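Local coordinates for protein ancestral congerin Con-anc (PDB 3AJY) that binds a galactose-containing glycan and is a reconstructed ancestor of the conger eel galectins, probably recognising beta-galactosides as they do, at residues N77-I88 and E100-E108. Residues are numbered along the deposited sequence; the frame is centred on the assembly and turned at random.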
ATOM      1  N   ASN A  77     -12.189  -8.755  22.612  1.00 42.89           N
ATOM      2  CA  ASN A  77     -11.158  -7.714  22.591  1.00 44.22           C
ATOM      3  C   ASN A  77     -11.503  -6.655  21.566  1.00 43.90           C
ATOM      4  O   ASN A  77     -11.342  -6.880  20.382  1.00 44.47           O
ATOM      5  CB  ASN A  77      -9.805  -8.308  22.198  1.00 45.10           C
ATOM      6  CG  ASN A  77      -9.099  -8.970  23.354  1.00 47.54           C
ATOM      7  OD1 ASN A  77      -9.656  -9.106  24.456  1.00 49.92           O
ATOM      8  ND2 ASN A  77      -7.850  -9.407  23.108  1.00 50.69           N
ATOM      9  N   PHE A  78     -11.945  -5.490  22.014  1.00 43.66           N
ATOM     10  CA  PHE A  78     -12.436  -4.494  21.088  1.00 42.71           C
ATOM     11  C   PHE A  78     -11.982  -3.075  21.426  1.00 42.86           C
ATOM     12  O   PHE A  78     -12.666  -2.358  22.165  1.00 43.39           O
ATOM     13  CB  PHE A  78     -13.969  -4.590  21.018  1.00 42.63           C
ATOM     14  CG  PHE A  78     -14.542  -4.056  19.750  1.00 41.90           C
ATOM     15  CD1 PHE A  78     -14.925  -2.724  19.656  1.00 41.63           C
ATOM     16  CD2 PHE A  78     -14.698  -4.884  18.641  1.00 40.83           C
ATOM     17  CE1 PHE A  78     -15.452  -2.229  18.476  1.00 41.67           C
ATOM     18  CE2 PHE A  78     -15.231  -4.395  17.469  1.00 40.23           C
ATOM     19  CZ  PHE A  78     -15.605  -3.065  17.387  1.00 40.94           C
ATOM     20  N   PRO A  79     -10.819  -2.655  20.892  1.00 42.56           N
ATOM     21  CA  PRO A  79     -10.286  -1.346  21.243  1.00 42.52           C
ATOM     22  C   PRO A  79     -10.772  -0.193  20.369  1.00 42.23           C
ATOM     23  O   PRO A  79     -10.311   0.936  20.537  1.00 42.58           O
ATOM     24  CB  PRO A  79      -8.773  -1.533  21.068  1.00 42.86           C
ATOM     25  CG  PRO A  79      -8.635  -2.533  20.002  1.00 42.74           C
ATOM     26  CD  PRO A  79      -9.916  -3.376  19.983  1.00 42.68           C
ATOM     27  N   PHE A  80     -11.706  -0.465  19.462  1.00 41.69           N
ATOM     28  CA  PHE A  80     -12.086   0.524  18.456  1.00 40.95           C
ATOM     29  C   PHE A  80     -13.320   1.345  18.821  1.00 40.56           C
ATOM     30  O   PHE A  80     -14.184   0.873  19.551  1.00 40.33           O
ATOM     31  CB  PHE A  80     -12.274  -0.171  17.103  1.00 41.19           C
ATOM     32  CG  PHE A  80     -11.025  -0.836  16.592  1.00 41.12           C
ATOM     33  CD1 PHE A  80      -9.834  -0.118  16.483  1.00 41.37           C
ATOM     34  CD2 PHE A  80     -11.032  -2.180  16.242  1.00 41.53           C
ATOM     35  CE1 PHE A  80      -8.682  -0.719  16.019  1.00 41.24           C
ATOM     36  CE2 PHE A  80      -9.879  -2.795  15.767  1.00 41.02           C
ATOM     37  CZ  PHE A  80      -8.708  -2.063  15.644  1.00 39.74           C
ATOM     38  N   SER A  81     -13.381   2.576  18.310  1.00 40.51           N
ATOM     39  CA  SER A  81     -14.548   3.460  18.476  1.00 40.54           C
ATOM     40  C   SER A  81     -14.865   4.212  17.192  1.00 39.25           C
ATOM     41  O   SER A  81     -13.952   4.603  16.466  1.00 39.01           O
ATOM     42  CB  SER A  81     -14.284   4.496  19.572  1.00 41.05           C
ATOM     43  OG  SER A  81     -13.944   3.860  20.791  1.00 44.57           O
ATOM     44  N   ALA A  82     -16.151   4.447  16.938  1.00 38.41           N
ATOM     45  CA  ALA A  82     -16.581   5.245  15.788  1.00 37.44           C
ATOM     46  C   ALA A  82     -15.815   6.563  15.733  1.00 36.92           C
ATOM     47  O   ALA A  82     -15.559   7.179  16.770  1.00 36.47           O
ATOM     48  CB  ALA A  82     -18.095   5.508  15.846  1.00 37.64           C
ATOM     49  N   GLY A  83     -15.441   6.977  14.528  1.00 35.98           N
ATOM     50  CA  GLY A  83     -14.755   8.247  14.309  1.00 36.51           C
ATOM     51  C   GLY A  83     -13.266   8.336  14.670  1.00 36.29           C
ATOM     52  O   GLY A  83     -12.641   9.385  14.481  1.00 37.06           O
ATOM     53  N   GLU A  84     -12.696   7.250  15.179  1.00 36.11           N
ATOM     54  CA  GLU A  84     -11.290   7.243  15.629  1.00 35.55           C
ATOM     55  C   GLU A  84     -10.326   6.503  14.694  1.00 34.39           C
ATOM     56  O   GLU A  84     -10.734   5.638  13.925  1.00 33.41           O
ATOM     57  CB  GLU A  84     -11.195   6.625  17.022  1.00 36.34           C
ATOM     58  CG  GLU A  84     -12.091   7.285  18.063  1.00 40.56           C
ATOM     59  CD  GLU A  84     -11.450   7.327  19.437  1.00 45.38           C
ATOM     60  OE1 GLU A  84     -10.277   7.751  19.516  1.00 49.24           O
ATOM     61  OE2 GLU A  84     -12.113   6.956  20.438  1.00 47.16           O
ATOM     62  N   TYR A  85      -9.039   6.855  14.787  1.00 33.12           N
ATOM     63  CA  TYR A  85      -7.952   6.137  14.124  1.00 31.95           C
ATOM     64  C   TYR A  85      -7.959   4.657  14.484  1.00 30.82           C
ATOM     65  O   TYR A  85      -8.218   4.286  15.628  1.00 30.14           O
ATOM     66  CB  TYR A  85      -6.602   6.773  14.505  1.00 32.61           C
ATOM     67  CG  TYR A  85      -5.375   6.116  13.901  1.00 32.81           C
ATOM     68  CD1 TYR A  85      -5.100   6.233  12.540  1.00 33.57           C
ATOM     69  CD2 TYR A  85      -4.476   5.400  14.700  1.00 33.59           C
ATOM     70  CE1 TYR A  85      -3.975   5.658  11.980  1.00 33.91           C
ATOM     71  CE2 TYR A  85      -3.333   4.810  14.149  1.00 31.83           C
ATOM     72  CZ  TYR A  85      -3.096   4.945  12.790  1.00 33.29           C
ATOM     73  OH  TYR A  85      -1.997   4.382  12.218  1.00 32.43           O
ATOM     74  N   PHE A  86      -7.718   3.805  13.491  1.00 29.89           N
ATOM     75  CA  PHE A  86      -7.486   2.399  13.772  1.00 29.09           C
ATOM     76  C   PHE A  86      -6.132   1.989  13.221  1.00 29.08           C
ATOM     77  O   PHE A  86      -5.629   2.570  12.263  1.00 28.73           O
ATOM     78  CB  PHE A  86      -8.598   1.505  13.217  1.00 29.12           C
ATOM     79  CG  PHE A  86      -8.558   1.333  11.717  1.00 27.83           C
ATOM     80  CD1 PHE A  86      -9.356   2.119  10.897  1.00 27.36           C
ATOM     81  CD2 PHE A  86      -7.737   0.359  11.134  1.00 27.14           C
ATOM     82  CE1 PHE A  86      -9.319   1.955   9.492  1.00 24.04           C
ATOM     83  CE2 PHE A  86      -7.676   0.191   9.754  1.00 27.30           C
ATOM     84  CZ  PHE A  86      -8.469   1.012   8.920  1.00 26.94           C
ATOM     85  N   GLU A  87      -5.528   0.987  13.834  1.00 28.80           N
ATOM     86  CA  GLU A  87      -4.310   0.439  13.275  1.00 28.92           C
ATOM     87  C   GLU A  87      -4.213  -1.031  13.610  1.00 28.46           C
ATOM     88  O   GLU A  87      -4.482  -1.438  14.744  1.00 28.75           O
ATOM     89  CB  GLU A  87      -3.078   1.203  13.754  1.00 29.62           C
ATOM     90  CG  GLU A  87      -1.870   1.021  12.847  1.00 29.73           C
ATOM     91  CD  GLU A  87      -0.584   1.531  13.495  1.00 32.27           C
ATOM     92  OE1 GLU A  87      -0.408   2.764  13.565  1.00 29.87           O
ATOM     93  OE2 GLU A  87       0.240   0.698  13.935  1.00 32.85           O
ATOM     94  N   ILE A  88      -3.848  -1.827  12.614  1.00 27.73           N
ATOM     95  CA  ILE A  88      -3.785  -3.274  12.772  1.00 28.30           C
ATOM     96  C   ILE A  88      -2.538  -3.804  12.088  1.00 28.50           C
ATOM     97  O   ILE A  88      -2.214  -3.386  10.990  1.00 28.91           O
ATOM     98  CB  ILE A  88      -5.068  -3.959  12.185  1.00 28.45           C
ATOM     99  CG1 ILE A  88      -6.322  -3.410  12.868  1.00 28.94           C
ATOM    100  CG2 ILE A  88      -5.041  -5.465  12.363  1.00 28.11           C
ATOM    101  CD1 ILE A  88      -7.610  -3.605  12.040  1.00 28.03           C
ATOM    102  N   GLU A 100      -2.173  -8.127  15.678  1.00 37.15           N
ATOM    103  CA  GLU A 100      -2.026  -7.182  16.797  1.00 39.06           C
ATOM    104  C   GLU A 100      -2.831  -5.900  16.587  1.00 39.48           C
ATOM    105  O   GLU A 100      -2.673  -5.209  15.584  1.00 39.20           O
ATOM    106  CB  GLU A 100      -0.557  -6.829  17.081  1.00 38.87           C
ATOM    107  CG  GLU A 100      -0.371  -5.941  18.340  1.00 39.90           C
ATOM    108  CD  GLU A 100       1.094  -5.639  18.674  1.00 41.52           C
ATOM    109  OE1 GLU A 100       1.948  -5.644  17.753  1.00 44.56           O
ATOM    110  OE2 GLU A 100       1.398  -5.396  19.873  1.00 46.08           O
ATOM    111  N   LEU A 101      -3.692  -5.595  17.549  1.00 40.84           N
ATOM    112  CA  LEU A 101      -4.473  -4.361  17.545  1.00 41.99           C
ATOM    113  C   LEU A 101      -3.716  -3.233  18.266  1.00 43.03           C
ATOM    114  O   LEU A 101      -2.722  -3.480  18.981  1.00 42.38           O
ATOM    115  CB  LEU A 101      -5.840  -4.610  18.173  1.00 41.74           C
ATOM    116  CG  LEU A 101      -6.627  -5.819  17.634  1.00 42.95           C
ATOM    117  CD1 LEU A 101      -7.968  -5.946  18.357  1.00 42.69           C
ATOM    118  CD2 LEU A 101      -6.839  -5.805  16.105  1.00 41.04           C
ATOM    119  N   LEU A 102      -4.178  -1.995  18.084  1.00 43.46           N
ATOM    120  CA  LEU A 102      -3.400  -0.837  18.531  1.00 44.76           C
ATOM    121  C   LEU A 102      -3.223  -0.718  20.055  1.00 44.91           C
ATOM    122  O   LEU A 102      -2.299  -0.060  20.531  1.00 45.55           O
ATOM    123  CB  LEU A 102      -3.957   0.470  17.937  1.00 44.88           C
ATOM    124  CG  LEU A 102      -3.015   1.689  17.982  1.00 45.52           C
ATOM    125  CD1 LEU A 102      -1.740   1.457  17.177  1.00 44.73           C
ATOM    126  CD2 LEU A 102      -3.723   2.977  17.539  1.00 45.57           C
ATOM    127  N   ASP A 103      -4.101  -1.351  20.816  1.00 44.88           N
ATOM    128  CA  ASP A 103      -3.995  -1.323  22.268  1.00 44.63           C
ATOM    129  C   ASP A 103      -3.146  -2.489  22.801  1.00 44.02           C
ATOM    130  O   ASP A 103      -3.173  -2.782  23.988  1.00 44.18           O
ATOM    131  CB  ASP A 103      -5.400  -1.362  22.881  1.00 45.02           C
ATOM    132  CG  ASP A 103      -6.061  -2.743  22.773  1.00 45.69           C
ATOM    133  OD1 ASP A 103      -6.975  -3.007  23.577  1.00 47.89           O
ATOM    134  OD2 ASP A 103      -5.685  -3.564  21.897  1.00 46.23           O
ATOM    135  N   GLY A 104      -2.423  -3.165  21.915  1.00 43.65           N
ATOM    136  CA  GLY A 104      -1.643  -4.340  22.287  1.00 43.40           C
ATOM    137  C   GLY A 104      -2.396  -5.655  22.380  1.00 43.22           C
ATOM    138  O   GLY A 104      -1.802  -6.677  22.694  1.00 43.40           O
ATOM    139  N   HIS A 105      -3.705  -5.645  22.133  1.00 42.99           N
ATOM    140  CA  HIS A 105      -4.468  -6.889  22.095  1.00 43.04           C
ATOM    141  C   HIS A 105      -4.017  -7.739  20.916  1.00 42.12           C
ATOM    142  O   HIS A 105      -3.700  -7.203  19.852  1.00 41.72           O
ATOM    143  CB  HIS A 105      -5.967  -6.626  21.970  1.00 43.93           C
ATOM    144  CG  HIS A 105      -6.649  -6.358  23.276  1.00 47.49           C
ATOM    145  ND1 HIS A 105      -7.608  -5.378  23.427  1.00 49.80           N
ATOM    146  CD2 HIS A 105      -6.516  -6.946  24.493  1.00 49.92           C
ATOM    147  CE1 HIS A 105      -8.040  -5.376  24.678  1.00 51.29           C
ATOM    148  NE2 HIS A 105      -7.389  -6.315  25.348  1.00 51.04           N
ATOM    149  N   LYS A 106      -4.005  -9.055  21.113  1.00 40.31           N
ATOM    150  CA  LYS A 106      -3.520  -9.973  20.105  1.00 39.11           C
ATOM    151  C   LYS A 106      -4.504 -11.106  19.838  1.00 37.94           C
ATOM    152  O   LYS A 106      -5.178 -11.583  20.748  1.00 37.13           O
ATOM    153  CB  LYS A 106      -2.134 -10.501  20.483  1.00 39.42           C
ATOM    154  CG  LYS A 106      -1.032  -9.492  20.177  1.00 40.90           C
ATOM    155  CD  LYS A 106       0.330  -9.937  20.682  1.00 44.76           C
ATOM    156  CE  LYS A 106       1.413  -8.938  20.291  1.00 45.05           C
ATOM    157  NZ  LYS A 106       2.473  -8.906  21.358  1.00 48.68           N
ATOM    158  N   LEU A 107      -4.586 -11.503  18.575  1.00 36.62           N
ATOM    159  CA  LEU A 107      -5.464 -12.570  18.128  1.00 36.34           C
ATOM    160  C   LEU A 107      -4.690 -13.536  17.251  1.00 35.74           C
ATOM    161  O   LEU A 107      -3.634 -13.196  16.718  1.00 35.68           O
ATOM    162  CB  LEU A 107      -6.641 -12.006  17.312  1.00 36.18           C
ATOM    163  CG  LEU A 107      -7.526 -10.919  17.913  1.00 37.32           C
ATOM    164  CD1 LEU A 107      -8.724 -10.689  16.998  1.00 39.33           C
ATOM    165  CD2 LEU A 107      -7.993 -11.320  19.299  1.00 38.94           C
ATOM    166  N   GLU A 108      -5.240 -14.737  17.099  1.00 34.98           N
ATOM    167  CA  GLU A 108      -4.696 -15.733  16.195  1.00 34.46           C
ATOM    168  C   GLU A 108      -5.830 -16.400  15.438  1.00 33.21           C
ATOM    169  O   GLU A 108      -6.948 -16.510  15.938  1.00 33.90           O
ATOM    170  CB  GLU A 108      -3.893 -16.781  16.966  1.00 34.21           C
ATOM    171  CG  GLU A 108      -2.712 -16.211  17.716  1.00 35.53           C
ATOM    172  CD  GLU A 108      -1.887 -17.284  18.424  1.00 36.34           C
ATOM    173  OE1 GLU A 108      -0.795 -16.927  18.924  1.00 38.57           O
ATOM    174  OE2 GLU A 108      -2.332 -18.461  18.474  1.00 36.34           O
TER
HETATM  175  O   HOH W   1      -1.862  -2.559  15.930  1.00 41.12           O
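One water joins the backbone carbonyls of Glu87 and Glu100 across the pair of strands, donating to both. Its oxygen lies 2.8 Å from Glu100 O. The bond to Glu87 O is longer, at 3.1 Å from the same water. Beside it Ile88 CA makes a bent CH···O contact with Glu100 O (3.6 Å, 143° at the hydrogen).

Leu101 and Ile88 run alongside each other into the interior, where Ile59 of strand 58-65 meets Leu101 and Leu46 and His48 of strand 41-52 meet Ile88. Leu101 CD2 touches Ile88 CG1 at 4.1 Å. The other methyl of Leu101, CD1, packs on Pro79 CD at 3.6 Å, the proline ring set across the leucine.

On the outer side, Leu102 holds CG anti to the backbone N (chi1 -163°), which lays its branch toward Tyr85 and Glu87, and chi2 of 62° sets the methyls, one to each. CD1 rests against Glu87 CB, while CD2 meets the edge of the Tyr85 ring. That phenol is tied to the same glutamate, Tyr85 OH donating over 2.6 Å to the anti lone pair of Glu87 OE1, so the surface under Leu102 is partly fixed.

At the far end the Asn77 amide stacks on the His105 imidazole, with Asn77 CG over the ring centre and ND2 3.1 Å from His105 CD2. His105 is positioned by an Asx turn: its backbone N donates to Asp103 OD2 (2.9 Å), while the Asp103 carboxylate leans on Pro79 CB.

The loop and the start of strand 85-92 thus pack against the end of strand 96-101 and the type I turn (Leu101 to Gly104) that leads to strand 106-110, at the margin of the five-stranded sheet in the galectin beta-sandwich.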